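Local coordinates for Ice-binding protein (Flavobacteriaceae bacterium, PDB 5UYT) that probably binds to ice crystals and checks their growth, acting as an antifreeze protein built on two ice-binding-like domains, at residues 119-133 with 146-160. Numbering follows the deposited sequence.
Sequences FIFKIQGALSSAANT and VFWKVEGLVDLATNT
Ser129 OG is held twice from the neighbouring coil: it donates to Thr160 OG1 at 2.7 Å and accepts the backbone N-H of Ala157 at 2.9 Å. With chi1 at 65°, this hydroxyl sits between its own backbone N and carbonyl carbon, which sets it within bonding distance of both the N-H and the hydroxyl that bracket the type II turn Ala157-Thr160. Thr160 OG1 passes the chain on by donating to Ala157 O, from above that carbonyl plane, so the hydroxyls tie the turn of one coil to the strand end of the other. At the bend between the two strands of each coil, Lys149 NZ donates to Gln124 OE1 at 2.9 Å and forms a salt bridge with Glu151 OE2, meeting its anti lone pair. The lysine chain bends at chi3 and chi4 to bring the ammonium there, and Tyr68 OH of helix 55-73 also hydrogen-bonds to Glu151 OE2. Inside the coil, Phe121 and Trp148 lie side by side in an offset stack, the phenyl and the six-membered indole ring 4.2 Å apart between centroids with planes at 14°. Leu127 CD2 approaches Trp148 CE3 at 4.0 Å, the two side chains crossing at about a right angle, while Trp148 NE1 hydrogen-bonds to Lys163 O. A leucine in place of Trp148 would probably leave one face of the Phe121 ring without its stacking partner and Lys163 O without its indole donor. Parallel backbone bonds join 119-123 to 146-150, whose axes approach to 4.7 Å, and 127-129 to 154-156. Such in-register stacking of successive coils, with aromatic and aliphatic residues aligned inside, is the hallmark of the right-handed beta-helix, or beta-solenoid, of this ice-binding family.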
loop_
_atom_site.group_PDB
_atom_site.type_symbol
_atom_site.label_atom_id
_atom_site.label_comp_id
_atom_site.label_asym_id
_atom_site.label_seq_id
_atom_site.Cartn_x
_atom_site.Cartn_y
_atom_site.Cartn_z
ATOM N N PHE A 119 -7.788 11.375 22.845
ATOM C CA PHE A 119 -7.034 12.613 23.037
ATOM C C PHE A 119 -7.605 13.634 22.053
ATOM O O PHE A 119 -7.487 13.448 20.856
ATOM C CB PHE A 119 -5.545 12.358 22.733
ATOM C CG PHE A 119 -4.925 11.260 23.568
ATOM C CD1 PHE A 119 -4.147 11.573 24.683
ATOM C CD2 PHE A 119 -5.098 9.910 23.221
ATOM C CE1 PHE A 119 -3.572 10.561 25.455
ATOM C CE2 PHE A 119 -4.520 8.895 23.995
ATOM C CZ PHE A 119 -3.754 9.227 25.110
ATOM N N ILE A 120 -8.279 14.669 22.543
ATOM C CA ILE A 120 -8.831 15.714 21.668
ATOM C C ILE A 120 -8.175 17.055 22.043
ATOM O O ILE A 120 -8.136 17.436 23.222
ATOM C CB ILE A 120 -10.388 15.826 21.785
ATOM C CG1 ILE A 120 -11.081 14.566 21.241
ATOM C CG2 ILE A 120 -10.913 17.095 21.100
ATOM C CD1 ILE A 120 -12.540 14.426 21.668
ATOM N N PHE A 121 -7.635 17.740 21.040
ATOM C CA PHE A 121 -7.013 19.037 21.243
ATOM C C PHE A 121 -7.852 20.101 20.562
ATOM O O PHE A 121 -8.088 20.043 19.351
ATOM C CB PHE A 121 -5.587 19.027 20.708
ATOM C CG PHE A 121 -4.705 18.065 21.435
ATOM C CD1 PHE A 121 -4.041 18.466 22.584
ATOM C CD2 PHE A 121 -4.546 16.751 20.982
ATOM C CE1 PHE A 121 -3.219 17.578 23.273
ATOM C CE2 PHE A 121 -3.728 15.854 21.665
ATOM C CZ PHE A 121 -3.071 16.275 22.825
ATOM N N LYS A 122 -8.353 21.028 21.369
ATOM C CA LYS A 122 -9.144 22.149 20.879
ATOM C C LYS A 122 -8.232 23.364 20.753
ATOM O O LYS A 122 -7.904 24.022 21.746
ATOM C CB LYS A 122 -10.324 22.407 21.811
ATOM C CG LYS A 122 -11.252 21.205 21.886
ATOM C CD LYS A 122 -12.401 21.416 22.852
ATOM C CE LYS A 122 -13.628 22.014 22.177
ATOM N NZ LYS A 122 -14.696 22.245 23.193
ATOM N N ILE A 123 -7.799 23.638 19.524
ATOM C CA ILE A 123 -6.852 24.730 19.282
ATOM C C ILE A 123 -7.579 25.956 18.716
ATOM O O ILE A 123 -7.986 25.948 17.553
ATOM C CB ILE A 123 -5.709 24.313 18.316
ATOM C CG1 ILE A 123 -5.029 22.957 18.700
ATOM C CG2 ILE A 123 -4.716 25.459 18.137
ATOM C CD1 ILE A 123 -4.534 22.869 20.141
ATOM N N GLN A 124 -7.742 27.004 19.534
ATOM C CA GLN A 124 -8.532 28.180 19.138
ATOM C C GLN A 124 -7.634 29.212 18.464
ATOM O O GLN A 124 -7.429 30.323 18.970
ATOM C CB GLN A 124 -9.264 28.798 20.344
ATOM C CG GLN A 124 -9.956 27.756 21.211
ATOM C CD GLN A 124 -10.994 26.982 20.434
ATOM O OE1 GLN A 124 -10.828 25.801 20.150
ATOM N NE2 GLN A 124 -12.068 27.666 20.067
ATOM N N GLY A 125 -7.102 28.822 17.315
ATOM C CA GLY A 125 -6.084 29.585 16.630
ATOM C C GLY A 125 -5.356 28.633 15.721
ATOM O O GLY A 125 -5.809 27.506 15.516
ATOM N N ALA A 126 -4.234 29.080 15.166
ATOM C CA ALA A 126 -3.447 28.242 14.253
ATOM C C ALA A 126 -2.630 27.196 15.032
ATOM O O ALA A 126 -2.438 27.316 16.258
ATOM C CB ALA A 126 -2.539 29.116 13.395
ATOM N N LEU A 127 -2.167 26.168 14.326
ATOM C CA LEU A 127 -1.276 25.175 14.914
ATOM C C LEU A 127 -0.042 25.034 14.023
ATOM O O LEU A 127 -0.176 24.759 12.843
ATOM C CB LEU A 127 -1.994 23.841 15.081
ATOM C CG LEU A 127 -1.162 22.639 15.545
ATOM C CD1 LEU A 127 -0.715 22.785 17.001
ATOM C CD2 LEU A 127 -1.954 21.351 15.336
ATOM N N SER A 128 1.138 25.261 14.591
ATOM C CA SER A 128 2.408 25.169 13.867
ATOM C C SER A 128 3.295 24.211 14.611
ATOM O O SER A 128 3.122 24.026 15.818
ATOM C CB SER A 128 3.110 26.523 13.844
ATOM O OG SER A 128 2.454 27.370 12.934
ATOM N N SER A 129 4.232 23.583 13.916
ATOM C CA SER A 129 5.283 22.840 14.617
ATOM C C SER A 129 6.645 23.381 14.189
ATOM O O SER A 129 6.770 23.987 13.105
ATOM C CB SER A 129 5.205 21.339 14.302
ATOM O OG SER A 129 5.484 21.094 12.917
ATOM N N ALA A 130 7.639 23.159 15.045
ATOM C CA ALA A 130 9.044 23.407 14.728
ATOM C C ALA A 130 9.606 22.213 13.968
ATOM O O ALA A 130 9.062 21.104 14.074
ATOM C CB ALA A 130 9.829 23.635 16.019
ATOM N N ALA A 131 10.673 22.420 13.197
ATOM C CA ALA A 131 11.288 21.303 12.463
ATOM C C ALA A 131 11.635 20.203 13.450
ATOM O O ALA A 131 12.077 20.490 14.585
ATOM C CB ALA A 131 12.528 21.775 11.708
ATOM N N ASN A 132 11.384 18.955 13.035
ATOM C CA ASN A 132 11.809 17.733 13.770
ATOM C C ASN A 132 10.992 17.449 15.008
ATOM O O ASN A 132 11.373 16.591 15.802
ATOM C CB ASN A 132 13.293 17.789 14.153
ATOM C CG ASN A 132 14.185 18.157 12.990
ATOM O OD1 ASN A 132 14.137 17.525 11.945
ATOM N ND2 ASN A 132 14.979 19.209 13.158
ATOM N N THR A 133 9.866 18.148 15.169
ATOM C CA THR A 133 8.898 17.839 16.216
ATOM C C THR A 133 8.446 16.395 16.089
ATOM O O THR A 133 8.222 15.918 14.971
ATOM C CB THR A 133 7.658 18.727 16.051
ATOM O OG1 THR A 133 8.043 20.096 16.248
ATOM C CG2 THR A 133 6.535 18.342 17.051
ATOM N N VAL A 146 -6.770 10.026 18.312
ATOM C CA VAL A 146 -6.230 11.393 18.479
ATOM C C VAL A 146 -6.853 12.365 17.469
ATOM O O VAL A 146 -6.930 12.075 16.267
ATOM C CB VAL A 146 -4.688 11.415 18.355
ATOM C CG1 VAL A 146 -4.168 12.837 18.487
ATOM C CG2 VAL A 146 -4.069 10.463 19.392
ATOM N N PHE A 147 -7.314 13.520 17.967
ATOM C CA PHE A 147 -7.960 14.526 17.129
ATOM C C PHE A 147 -7.403 15.901 17.460
ATOM O O PHE A 147 -7.185 16.226 18.645
ATOM C CB PHE A 147 -9.476 14.559 17.402
ATOM C CG PHE A 147 -10.189 13.261 17.086
ATOM C CD1 PHE A 147 -10.876 13.111 15.884
ATOM C CD2 PHE A 147 -10.198 12.206 17.996
ATOM C CE1 PHE A 147 -11.529 11.916 15.582
ATOM C CE2 PHE A 147 -10.851 11.014 17.707
ATOM C CZ PHE A 147 -11.525 10.865 16.497
ATOM N N TRP A 148 -7.231 16.719 16.424
ATOM C CA TRP A 148 -6.854 18.129 16.586
ATOM C C TRP A 148 -7.911 18.977 15.889
ATOM O O TRP A 148 -8.058 18.897 14.663
ATOM C CB TRP A 148 -5.457 18.396 15.977
ATOM C CG TRP A 148 -4.371 17.454 16.464
ATOM C CD1 TRP A 148 -4.120 16.187 16.001
ATOM C CD2 TRP A 148 -3.352 17.732 17.436
ATOM N NE1 TRP A 148 -3.043 15.640 16.667
ATOM C CE2 TRP A 148 -2.544 16.567 17.542
ATOM C CE3 TRP A 148 -3.043 18.847 18.234
ATOM C CZ2 TRP A 148 -1.441 16.485 18.414
ATOM C CZ3 TRP A 148 -1.952 18.767 19.107
ATOM C CH2 TRP A 148 -1.171 17.585 19.197
ATOM N N LYS A 149 -8.690 19.737 16.665
ATOM C CA LYS A 149 -9.677 20.644 16.091
ATOM C C LYS A 149 -9.069 22.039 16.043
ATOM O O LYS A 149 -9.021 22.746 17.066
ATOM C CB LYS A 149 -10.943 20.636 16.938
ATOM C CG LYS A 149 -12.059 21.513 16.382
ATOM C CD LYS A 149 -13.041 21.951 17.469
ATOM C CE LYS A 149 -12.414 22.877 18.517
ATOM N NZ LYS A 149 -11.538 23.978 17.994
ATOM N N VAL A 150 -8.612 22.437 14.856
ATOM C CA VAL A 150 -7.780 23.642 14.714
ATOM C C VAL A 150 -8.522 24.797 14.027
ATOM O O VAL A 150 -8.902 24.683 12.850
ATOM C CB VAL A 150 -6.454 23.360 13.955
ATOM C CG1 VAL A 150 -5.535 24.587 14.028
ATOM C CG2 VAL A 150 -5.738 22.128 14.526
ATOM N N GLU A 151 -8.694 25.906 14.753
ATOM C CA GLU A 151 -9.381 27.095 14.208
ATOM C C GLU A 151 -8.369 28.036 13.567
ATOM O O GLU A 151 -8.234 29.208 13.976
ATOM C CB GLU A 151 -10.151 27.853 15.300
ATOM C CG GLU A 151 -11.077 27.003 16.155
ATOM C CD GLU A 151 -12.185 26.346 15.361
ATOM O OE1 GLU A 151 -12.573 26.895 14.307
ATOM O OE2 GLU A 151 -12.655 25.274 15.806
ATOM N N GLY A 152 -7.650 27.531 12.573
ATOM C CA GLY A 152 -6.640 28.343 11.898
ATOM C C GLY A 152 -5.680 27.488 11.096
ATOM O O GLY A 152 -5.796 26.254 11.075
ATOM N N LEU A 153 -4.726 28.145 10.440
ATOM C CA LEU A 153 -3.757 27.432 9.575
ATOM C C LEU A 153 -3.001 26.307 10.311
ATOM O O LEU A 153 -2.468 26.535 11.405
ATOM C CB LEU A 153 -2.749 28.449 8.999
ATOM C CG LEU A 153 -1.525 27.889 8.261
ATOM C CD1 LEU A 153 -1.932 27.280 6.927
ATOM C CD2 LEU A 153 -0.456 28.964 8.061
ATOM N N VAL A 154 -2.964 25.109 9.711
ATOM C CA VAL A 154 -2.134 24.017 10.204
ATOM C C VAL A 154 -0.866 24.027 9.351
ATOM O O VAL A 154 -0.938 23.865 8.128
ATOM C CB VAL A 154 -2.839 22.644 10.118
ATOM C CG1 VAL A 154 -1.891 21.536 10.580
ATOM C CG2 VAL A 154 -4.100 22.636 10.968
ATOM N N ASP A 155 0.286 24.257 9.984
ATOM C CA ASP A 155 1.561 24.240 9.240
ATOM C C ASP A 155 2.584 23.404 9.993
ATOM O O ASP A 155 3.068 23.813 11.066
ATOM C CB ASP A 155 2.089 25.666 9.007
ATOM C CG ASP A 155 3.158 25.713 7.917
ATOM O OD1 ASP A 155 4.168 24.987 8.045
ATOM O OD2 ASP A 155 3.004 26.493 6.952
ATOM N N LEU A 156 2.889 22.228 9.453
ATOM C CA LEU A 156 3.845 21.345 10.097
ATOM C C LEU A 156 5.194 21.430 9.414
ATOM O O LEU A 156 5.297 21.191 8.201
ATOM C CB LEU A 156 3.310 19.899 10.163
ATOM C CG LEU A 156 1.923 19.803 10.825
ATOM C CD1 LEU A 156 1.571 18.332 11.002
ATOM C CD2 LEU A 156 1.884 20.504 12.183
ATOM N N ALA A 157 6.222 21.760 10.212
ATOM C CA ALA A 157 7.575 22.010 9.724
ATOM C C ALA A 157 8.255 20.743 9.268
ATOM O O ALA A 157 7.793 19.633 9.569
ATOM C CB ALA A 157 8.413 22.667 10.813
ATOM N N THR A 158 9.367 20.923 8.553
ATOM C CA THR A 158 10.103 19.807 7.977
ATOM C C THR A 158 10.339 18.671 8.985
ATOM O O THR A 158 10.716 18.897 10.148
ATOM C CB THR A 158 11.456 20.253 7.424
ATOM O OG1 THR A 158 12.199 20.838 8.486
ATOM C CG2 THR A 158 11.261 21.322 6.361
ATOM N N ASN A 159 10.128 17.449 8.499
ATOM C CA ASN A 159 10.350 16.218 9.297
ATOM C C ASN A 159 9.501 16.104 10.585
ATOM O O ASN A 159 9.883 15.376 11.501
ATOM C CB ASN A 159 11.839 16.008 9.587
ATOM C CG ASN A 159 12.661 15.902 8.319
ATOM O OD1 ASN A 159 12.265 15.245 7.367
ATOM N ND2 ASN A 159 13.774 16.602 8.278
ATOM N N THR A 160 8.353 16.778 10.643
ATOM C CA THR A 160 7.461 16.618 11.802
ATOM C C THR A 160 6.819 15.233 11.793
ATOM O O THR A 160 6.231 14.829 10.776
ATOM C CB THR A 160 6.370 17.715 11.848
ATOM O OG1 THR A 160 7.007 18.966 12.108
ATOM C CG2 THR A 160 5.335 17.435 12.964
HETATM O O HOH W 1 5.462 25.355 10.778
HETATM O O HOH W 2 13.868 19.012 9.441
#